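PDB 6VHF: PHD-type domain-containing protein from Chaetomium thermophilum, which binds zinc and, through the Cfp1 domain seen here, interacts with RbBP5 in the H3K4 methyltransferase complex COMPASS. Local coordinates for residues Q32-A37 against D64-A69. Numbering follows the deposited sequence.
Sequences QLIELA and DTVGAA
Val66 reaches from helix 64-77 toward helix 4-46 and puts one methyl, CG2, against two neighbouring side chains, Leu33 and Ile34. The contact is wholly apolar. Leu33 CD2 comes alongside Val66 CG2 at a slant, 4.2 Å away. Leu33 gets this far because its chain is stretched, with CG anti to the backbone N (chi1 176°) and CD2 continuing the line away from the helix. In Ile34 the CB does not face the other helix, but the CB-CG1 bond points at Val66 CG2 and CG1-CD1 then runs across it, placing CG1 4.3 Å and CD1 4.5 Å from that methyl. Seen from Val66 CG2, Leu33 CD2 and Ile34 CG1 lie about 85° apart, so the methyl touches them on two flanks. In Val66, chi1 of 171° sets CG1 anti to the backbone N and turns CG2 to Leu33 and Ile34.

No hydrogen bond or charge pair crosses between the segments, and the backbones stay well apart, with Ile34 CA and Val66 CA 8.6 Å from each other. Neighbours fill in around the pair: Val66 also touches Met30 of helix 4-46 and Val149 of helix 141-177, Ile34 packs on Leu145 and Thr146 of that third helix, and Leu63 covers Leu33 and Ile34. Helix 64-77 thus lies against both long helices. The contact sits in the three-helix part of the RbBP5-interacting domain, outside the zinc site of Cys57, Cys130, Cys135 and His138, with the side chain of Ile34 about 13 Å from the ion.

With contacts this few and loose, van der Waals and hydrophobic forces set the local fit, and the position of helix 64-77 probably depends on the surrounding apolar layer more than on this one methyl.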
loop_
_atom_site.group_PDB
_atom_site.type_symbol
_atom_site.label_atom_id
_atom_site.label_comp_id
_atom_site.label_asym_id
_atom_site.label_seq_id
_atom_site.Cartn_x
_atom_site.Cartn_y
_atom_site.Cartn_z
ATOM N N GLN A 32 8.576 1.499 3.960
ATOM C CA GLN A 32 10.002 1.813 4.036
ATOM C C GLN A 32 10.303 3.150 3.380
ATOM O O GLN A 32 11.083 3.954 3.916
ATOM C CB GLN A 32 10.840 0.724 3.379
ATOM C CG GLN A 32 10.657 -0.670 3.949
ATOM C CD GLN A 32 11.687 -1.623 3.383
ATOM O OE1 GLN A 32 11.460 -2.261 2.362
ATOM N NE2 GLN A 32 12.842 -1.696 4.028
ATOM N N LEU A 33 9.709 3.398 2.212
ATOM C CA LEU A 33 9.892 4.682 1.542
ATOM C C LEU A 33 9.497 5.836 2.457
ATOM O O LEU A 33 10.226 6.826 2.581
ATOM C CB LEU A 33 9.067 4.707 0.258
ATOM C CG LEU A 33 9.050 6.004 -0.541
ATOM C CD1 LEU A 33 10.453 6.331 -1.046
ATOM C CD2 LEU A 33 8.047 5.906 -1.704
ATOM N N ILE A 34 8.344 5.718 3.117
ATOM C CA ILE A 34 7.912 6.747 4.056
ATOM C C ILE A 34 8.923 6.891 5.186
ATOM O O ILE A 34 9.287 8.008 5.580
ATOM C CB ILE A 34 6.514 6.419 4.595
ATOM C CG1 ILE A 34 5.488 6.389 3.460
ATOM C CG2 ILE A 34 6.096 7.439 5.630
ATOM C CD1 ILE A 34 4.147 5.790 3.904
ATOM N N GLU A 35 9.391 5.766 5.735
ATOM C CA GLU A 35 10.447 5.836 6.737
ATOM C C GLU A 35 11.697 6.517 6.182
ATOM O O GLU A 35 12.310 7.343 6.862
ATOM C CB GLU A 35 10.787 4.435 7.246
ATOM C CG GLU A 35 10.995 4.360 8.746
ATOM C CD GLU A 35 11.177 2.924 9.258
ATOM O OE1 GLU A 35 12.307 2.596 9.707
ATOM O OE2 GLU A 35 10.195 2.130 9.207
ATOM N N LEU A 36 12.113 6.170 4.959
ATOM C CA LEU A 36 13.299 6.815 4.402
ATOM C C LEU A 36 13.093 8.325 4.274
ATOM O O LEU A 36 14.014 9.111 4.543
ATOM C CB LEU A 36 13.667 6.190 3.056
ATOM C CG LEU A 36 14.637 6.967 2.157
ATOM C CD1 LEU A 36 15.992 7.142 2.826
ATOM C CD2 LEU A 36 14.804 6.292 0.815
ATOM N N ALA A 37 11.880 8.744 3.905
ATOM C CA ALA A 37 11.584 10.164 3.764
ATOM C C ALA A 37 11.653 10.866 5.112
ATOM O O ALA A 37 12.280 11.926 5.235
ATOM C CB ALA A 37 10.206 10.354 3.123
ATOM N N ASP A 64 4.892 10.332 -3.989
ATOM C CA ASP A 64 3.726 10.310 -4.856
ATOM C C ASP A 64 3.409 8.895 -5.320
ATOM O O ASP A 64 2.242 8.586 -5.589
ATOM C CB ASP A 64 3.947 11.233 -6.045
ATOM C CG ASP A 64 4.088 12.674 -5.627
ATOM O OD1 ASP A 64 3.883 12.973 -4.428
ATOM O OD2 ASP A 64 4.421 13.505 -6.490
ATOM N N THR A 65 4.430 8.031 -5.412
ATOM C CA THR A 65 4.208 6.604 -5.640
ATOM C C THR A 65 3.194 6.034 -4.658
ATOM O O THR A 65 2.360 5.203 -5.028
ATOM C CB THR A 65 5.532 5.854 -5.519
ATOM O OG1 THR A 65 6.519 6.526 -6.300
ATOM C CG2 THR A 65 5.396 4.440 -6.032
ATOM N N VAL A 66 3.250 6.477 -3.398
ATOM C CA VAL A 66 2.309 5.985 -2.398
ATOM C C VAL A 66 0.882 6.281 -2.824
ATOM O O VAL A 66 -0.021 5.465 -2.601
ATOM C CB VAL A 66 2.633 6.589 -1.018
ATOM C CG1 VAL A 66 1.546 6.257 -0.018
ATOM C CG2 VAL A 66 3.968 6.098 -0.540
ATOM N N GLY A 67 0.660 7.427 -3.477
ATOM C CA GLY A 67 -0.685 7.772 -3.919
ATOM C C GLY A 67 -1.257 6.782 -4.921
ATOM O O GLY A 67 -2.411 6.359 -4.804
ATOM N N ALA A 68 -0.459 6.403 -5.925
ATOM C CA ALA A 68 -0.933 5.451 -6.927
ATOM C C ALA A 68 -0.950 4.021 -6.404
ATOM O O ALA A 68 -1.811 3.233 -6.811
ATOM C CB ALA A 68 -0.071 5.523 -8.188
ATOM N N ALA A 69 -0.006 3.659 -5.521
ATOM C CA ALA A 69 -0.087 2.355 -4.868
ATOM C C ALA A 69 -1.387 2.228 -4.082
ATOM O O ALA A 69 -2.044 1.179 -4.113
ATOM C CB ALA A 69 1.127 2.140 -3.964
#